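Local coordinates for adenylate cyclase-like protein (Chlamydia trachomatis, PDB 4QO6) that helps build the inner-membrane ring of the chlamydial type III secretion system, this chain being a periplasmic piece with three consecutive BON-like domains, at residues A[80-92]-A[105-119]. Residues are numbered along the deposited sequence; the frame is centred on the assembly and turned at random.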
loop_
_atom_site.group_PDB
_atom_site.type_symbol
_atom_site.label_atom_id
_atom_site.label_comp_id
_atom_site.label_asym_id
_atom_site.label_seq_id
_atom_site.Cartn_x
_atom_site.Cartn_y
_atom_site.Cartn_z
ATOM N N ILE A 80 -4.560 -12.599 8.181
ATOM C CA ILE A 80 -4.594 -13.320 9.463
ATOM C C ILE A 80 -3.137 -13.734 9.828
ATOM O O ILE A 80 -2.728 -13.565 10.978
ATOM C CB ILE A 80 -5.568 -14.519 9.450
ATOM C CG1 ILE A 80 -7.019 -14.053 9.435
ATOM C CG2 ILE A 80 -5.344 -15.429 10.639
ATOM C CD1 ILE A 80 -8.022 -15.183 9.173
ATOM N N LEU A 81 -2.337 -14.221 8.869
ATOM C CA LEU A 81 -0.957 -14.657 9.215
ATOM C C LEU A 81 -0.099 -13.488 9.622
ATOM O O LEU A 81 0.724 -13.613 10.512
ATOM C CB LEU A 81 -0.249 -15.346 8.068
ATOM C CG LEU A 81 -0.890 -16.644 7.595
ATOM C CD1 LEU A 81 -0.150 -17.211 6.376
ATOM C CD2 LEU A 81 -0.929 -17.629 8.765
ATOM N N LEU A 82 -0.240 -12.370 8.922
ATOM C CA LEU A 82 0.615 -11.228 9.198
ATOM C C LEU A 82 0.304 -10.636 10.580
ATOM O O LEU A 82 1.220 -10.196 11.276
ATOM C CB LEU A 82 0.460 -10.183 8.133
ATOM C CG LEU A 82 0.960 -10.551 6.736
ATOM C CD1 LEU A 82 0.311 -9.609 5.733
ATOM C CD2 LEU A 82 2.486 -10.492 6.662
ATOM N N SER A 83 -0.979 -10.698 10.963
ATOM C CA SER A 83 -1.543 -10.137 12.207
ATOM C C SER A 83 -0.931 -10.796 13.421
ATOM O O SER A 83 -0.807 -10.188 14.414
ATOM C CB SER A 83 -3.078 -10.351 12.277
ATOM O OG SER A 83 -3.484 -11.721 12.669
ATOM N N LYS A 84 -0.612 -12.075 13.315
ATOM C CA LYS A 84 -0.006 -12.872 14.370
ATOM C C LYS A 84 1.500 -12.736 14.437
ATOM O O LYS A 84 2.137 -13.320 15.293
ATOM C CB LYS A 84 -0.327 -14.337 14.086
ATOM C CG LYS A 84 -1.764 -14.669 14.425
ATOM C CD LYS A 84 -2.230 -16.033 13.947
ATOM C CE LYS A 84 -3.623 -16.322 14.520
ATOM N NZ LYS A 84 -4.543 -15.128 14.592
ATOM N N ASN A 85 2.075 -11.999 13.508
ATOM C CA ASN A 85 3.511 -11.816 13.446
ATOM C C ASN A 85 3.940 -10.441 13.990
ATOM O O ASN A 85 3.694 -9.424 13.379
ATOM C CB ASN A 85 3.940 -11.970 11.994
ATOM C CG ASN A 85 5.399 -12.234 11.864
ATOM O OD1 ASN A 85 6.229 -11.323 12.016
ATOM N ND2 ASN A 85 5.737 -13.482 11.577
ATOM N N PRO A 86 4.623 -10.404 15.132
ATOM C CA PRO A 86 4.926 -9.065 15.701
ATOM C C PRO A 86 5.774 -8.175 14.764
ATOM O O PRO A 86 5.563 -6.938 14.662
ATOM C CB PRO A 86 5.699 -9.406 16.978
ATOM C CG PRO A 86 6.389 -10.726 16.661
ATOM C CD PRO A 86 5.465 -11.475 15.720
ATOM N N GLU A 87 6.714 -8.805 14.069
ATOM C CA GLU A 87 7.497 -8.117 13.038
ATOM C C GLU A 87 6.603 -7.397 11.969
ATOM O O GLU A 87 6.932 -6.302 11.532
ATOM C CB GLU A 87 8.493 -9.125 12.423
ATOM C CG GLU A 87 9.534 -8.572 11.448
ATOM C CD GLU A 87 10.791 -7.991 12.095
ATOM O OE1 GLU A 87 10.783 -7.727 13.319
ATOM O OE2 GLU A 87 11.790 -7.773 11.363
ATOM N N PHE A 88 5.456 -7.976 11.576
ATOM C CA PHE A 88 4.691 -7.454 10.415
ATOM C C PHE A 88 3.280 -6.967 10.656
ATOM O O PHE A 88 2.582 -6.709 9.712
ATOM C CB PHE A 88 4.636 -8.491 9.292
ATOM C CG PHE A 88 5.961 -9.058 8.951
ATOM C CD1 PHE A 88 7.015 -8.226 8.625
ATOM C CD2 PHE A 88 6.159 -10.405 8.948
ATOM C CE1 PHE A 88 8.252 -8.737 8.319
ATOM C CE2 PHE A 88 7.399 -10.931 8.655
ATOM C CZ PHE A 88 8.446 -10.092 8.345
ATOM N N LYS A 89 2.861 -6.789 11.892
ATOM C CA LYS A 89 1.438 -6.595 12.122
ATOM C C LYS A 89 0.852 -5.272 11.507
ATOM O O LYS A 89 -0.351 -5.252 11.204
ATOM C CB LYS A 89 1.061 -6.833 13.599
ATOM C CG LYS A 89 1.764 -5.944 14.625
ATOM C CD LYS A 89 0.885 -5.766 15.861
ATOM C CE LYS A 89 1.674 -5.413 17.111
ATOM N NZ LYS A 89 2.188 -6.643 17.773
ATOM N N GLY A 90 1.666 -4.227 11.270
ATOM C CA GLY A 90 1.186 -3.032 10.516
ATOM C C GLY A 90 1.039 -3.211 8.959
ATOM O O GLY A 90 0.659 -2.296 8.241
ATOM N N ILE A 91 1.348 -4.399 8.459
ATOM C CA ILE A 91 1.314 -4.747 7.047
ATOM C C ILE A 91 -0.015 -5.481 6.714
ATOM O O ILE A 91 -0.384 -6.444 7.387
ATOM C CB ILE A 91 2.489 -5.723 6.752
ATOM C CG1 ILE A 91 3.847 -5.154 7.219
ATOM C CG2 ILE A 91 2.508 -6.168 5.283
ATOM C CD1 ILE A 91 4.215 -3.840 6.557
ATOM N N SER A 92 -0.684 -5.070 5.639
ATOM C CA SER A 92 -1.831 -5.802 5.133
ATOM C C SER A 92 -1.865 -5.955 3.620
ATOM O O SER A 92 -1.185 -5.249 2.902
ATOM C CB SER A 92 -3.107 -5.146 5.598
ATOM O OG SER A 92 -3.155 -3.825 5.194
ATOM N N GLY A 105 1.612 -0.754 3.777
ATOM C CA GLY A 105 1.936 -0.381 5.165
ATOM C C GLY A 105 3.365 0.157 5.290
ATOM O O GLY A 105 4.004 0.440 4.279
ATOM N N TYR A 106 3.872 0.248 6.528
ATOM C CA TYR A 106 5.204 0.775 6.856
ATOM C C TYR A 106 6.070 -0.285 7.496
ATOM O O TYR A 106 5.563 -1.052 8.250
ATOM C CB TYR A 106 5.080 1.956 7.871
ATOM C CG TYR A 106 4.347 3.115 7.284
ATOM C CD1 TYR A 106 4.991 3.993 6.434
ATOM C CD2 TYR A 106 2.990 3.296 7.520
ATOM C CE1 TYR A 106 4.299 5.032 5.833
ATOM C CE2 TYR A 106 2.305 4.347 6.946
ATOM C CZ TYR A 106 2.964 5.210 6.117
ATOM O OH TYR A 106 2.273 6.244 5.537
ATOM N N LEU A 107 7.350 -0.323 7.174
ATOM C CA LEU A 107 8.375 -1.080 7.914
ATOM C C LEU A 107 9.451 -0.054 8.268
ATOM O O LEU A 107 9.496 1.031 7.685
ATOM C CB LEU A 107 9.013 -2.237 7.086
ATOM C CG LEU A 107 8.045 -3.386 6.746
ATOM C CD1 LEU A 107 8.554 -4.373 5.727
ATOM C CD2 LEU A 107 7.665 -4.112 8.021
ATOM N N LYS A 108 10.299 -0.407 9.225
ATOM C CA LYS A 108 11.234 0.527 9.823
ATOM C C LYS A 108 12.430 0.633 8.931
ATOM O O LYS A 108 12.811 1.728 8.608
ATOM C CB LYS A 108 11.644 0.070 11.223
ATOM C CG LYS A 108 12.505 1.056 11.990
ATOM C CD LYS A 108 11.678 1.969 12.887
ATOM C CE LYS A 108 12.512 3.136 13.421
ATOM N NZ LYS A 108 11.665 4.250 13.944
ATOM N N THR A 109 12.984 -0.506 8.501
ATOM C CA THR A 109 14.239 -0.554 7.740
ATOM C C THR A 109 14.213 -1.495 6.541
ATOM O O THR A 109 13.314 -2.323 6.439
ATOM C CB THR A 109 15.384 -1.070 8.650
ATOM O OG1 THR A 109 15.002 -2.328 9.238
ATOM C CG2 THR A 109 15.697 -0.052 9.741
ATOM N N GLU A 110 15.229 -1.406 5.676
ATOM C CA GLU A 110 15.406 -2.352 4.542
ATOM C C GLU A 110 15.576 -3.816 4.968
ATOM O O GLU A 110 15.331 -4.735 4.171
ATOM C CB GLU A 110 16.623 -1.996 3.660
ATOM C CG GLU A 110 16.463 -0.782 2.765
ATOM C CD GLU A 110 17.407 0.373 3.118
ATOM O OE1 GLU A 110 18.535 0.138 3.634
ATOM O OE2 GLU A 110 17.030 1.540 2.857
ATOM N N GLU A 111 16.048 -4.022 6.201
ATOM C CA GLU A 111 16.261 -5.365 6.736
ATOM C C GLU A 111 14.907 -6.031 7.042
ATOM O O GLU A 111 14.691 -7.196 6.718
ATOM C CB GLU A 111 17.147 -5.316 7.979
ATOM C CG GLU A 111 18.603 -4.908 7.698
ATOM C CD GLU A 111 18.889 -3.403 7.867
ATOM O OE1 GLU A 111 18.822 -2.897 9.010
ATOM O OE2 GLU A 111 19.200 -2.717 6.862
ATOM N N GLN A 112 14.004 -5.279 7.661
ATOM C CA GLN A 112 12.622 -5.714 7.820
ATOM C C GLN A 112 11.902 -5.936 6.479
ATOM O O GLN A 112 11.085 -6.857 6.358
ATOM C CB GLN A 112 11.839 -4.711 8.614
ATOM C CG GLN A 112 12.262 -4.567 10.046
ATOM C CD GLN A 112 11.121 -3.993 10.848
ATOM O OE1 GLN A 112 10.920 -2.785 10.867
ATOM N NE2 GLN A 112 10.330 -4.868 11.480
ATOM N N ALA A 113 12.211 -5.111 5.495
ATOM C CA ALA A 113 11.719 -5.350 4.132
ATOM C C ALA A 113 12.178 -6.683 3.562
ATOM O O ALA A 113 11.399 -7.378 2.916
ATOM C CB ALA A 113 12.104 -4.216 3.187
ATOM N N ALA A 114 13.444 -7.030 3.783
ATOM C CA ALA A 114 13.960 -8.339 3.371
ATOM C C ALA A 114 13.356 -9.519 4.158
ATOM O O ALA A 114 13.129 -10.591 3.589
ATOM C CB ALA A 114 15.483 -8.373 3.468
ATOM N N CYS A 115 13.119 -9.336 5.452
ATOM C CA CYS A 115 12.427 -10.339 6.276
ATOM C C CYS A 115 11.004 -10.643 5.726
ATOM O O CYS A 115 10.552 -11.792 5.682
ATOM C CB CYS A 115 12.348 -9.841 7.720
ATOM S SG CYS A 115 11.817 -11.032 8.990
ATOM N N LEU A 116 10.291 -9.595 5.299
ATOM C CA LEU A 116 8.918 -9.721 4.787
ATOM C C LEU A 116 8.937 -10.507 3.475
ATOM O O LEU A 116 8.119 -11.409 3.303
ATOM C CB LEU A 116 8.246 -8.358 4.630
ATOM C CG LEU A 116 6.776 -8.402 4.125
ATOM C CD1 LEU A 116 5.813 -9.026 5.144
ATOM C CD2 LEU A 116 6.299 -7.035 3.702
ATOM N N ALA A 117 9.898 -10.213 2.589
ATOM C CA ALA A 117 9.988 -10.871 1.289
ATOM C C ALA A 117 10.223 -12.377 1.459
ATOM O O ALA A 117 9.527 -13.194 0.814
ATOM C CB ALA A 117 11.096 -10.252 0.463
ATOM N N ASP A 118 11.167 -12.733 2.358
ATOM C CA ASP A 118 11.384 -14.133 2.764
ATOM C C ASP A 118 10.095 -14.751 3.275
ATOM O O ASP A 118 9.754 -15.871 2.913
ATOM C CB ASP A 118 12.364 -14.268 3.946
ATOM C CG ASP A 118 13.752 -13.755 3.644
ATOM O OD1 ASP A 118 14.115 -13.660 2.433
ATOM O OD2 ASP A 118 14.482 -13.467 4.652
ATOM N N TYR A 119 9.440 -14.055 4.194
ATOM C CA TYR A 119 8.203 -14.552 4.771
ATOM C C TYR A 119 7.162 -14.876 3.654
ATOM O O TYR A 119 6.567 -15.969 3.619
ATOM C CB TYR A 119 7.681 -13.539 5.770
ATOM C CG TYR A 119 6.522 -14.028 6.530
ATOM C CD1 TYR A 119 6.690 -14.884 7.610
ATOM C CD2 TYR A 119 5.228 -13.661 6.170
ATOM C CE1 TYR A 119 5.594 -15.383 8.305
ATOM C CE2 TYR A 119 4.141 -14.170 6.853
ATOM C CZ TYR A 119 4.323 -15.016 7.913
ATOM O OH TYR A 119 3.210 -15.503 8.568
#
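The ring of Phe88 slots against helix 110-123, one face on Leu116, with Gln112 O and Cys115 CB at its edge and Tyr119 approaching obliquely. Leu116 CG, anti to the backbone N (chi1 -179°), carries CD1 almost over the ring centre, 3.8 Å from the Phe88 centroid, a CH-pi contact; on the opposite face Glu87 CG lies off-centre toward the rim. Leu116 CB also touches the ring, 3.7 Å from Phe88 CE1. At the far end of the ring Cys115 SG approaches obliquely, 3.6 Å from Phe88 CZ, a sulfur-aromatic contact. Phe88 CE2 meets the root of Tyr119, an oblique aromatic pair with planes inclined at 50°. Tyr119 then reaches across the end of helix 71-83: its OH lies 3.5 Å from Leu81 CB, its CE2 rests on Leu82 CD2, and the amide of Asn85 comes up to its CE1. Leu82 CD2 also meets Leu116 CD1 at 3.9 Å. On the strand side, Ile91 CD1 packs 3.8 Å from Leu107 CD2, while its CG2 faces Leu116 CD2. Near the outer margin the bent chain of Glu87 brings its carboxylate to Gln112 NE2, the two flat groups turned 73° apart; the other end of that amide, OE1, accepts from Lys108 N at 3.0 Å, tethering the Gln112 side chain to the residue just before the N-cap, Thr109. A type I turn from Phe88 to Ile91, closed by Ile91 N to Phe88 O, lets both side chains enter the same apolar cluster. In the PD2 domain, the end of helix 71-83 and the segment leading on to strand 92-95 thus pack on helix 110-123, beside antiparallel strands 92-95 and 100-107; Leu82 and Ile91 continue onto Ile103, and Leu107 onto Val134 of strand 130-136, which runs parallel to strand 100-107.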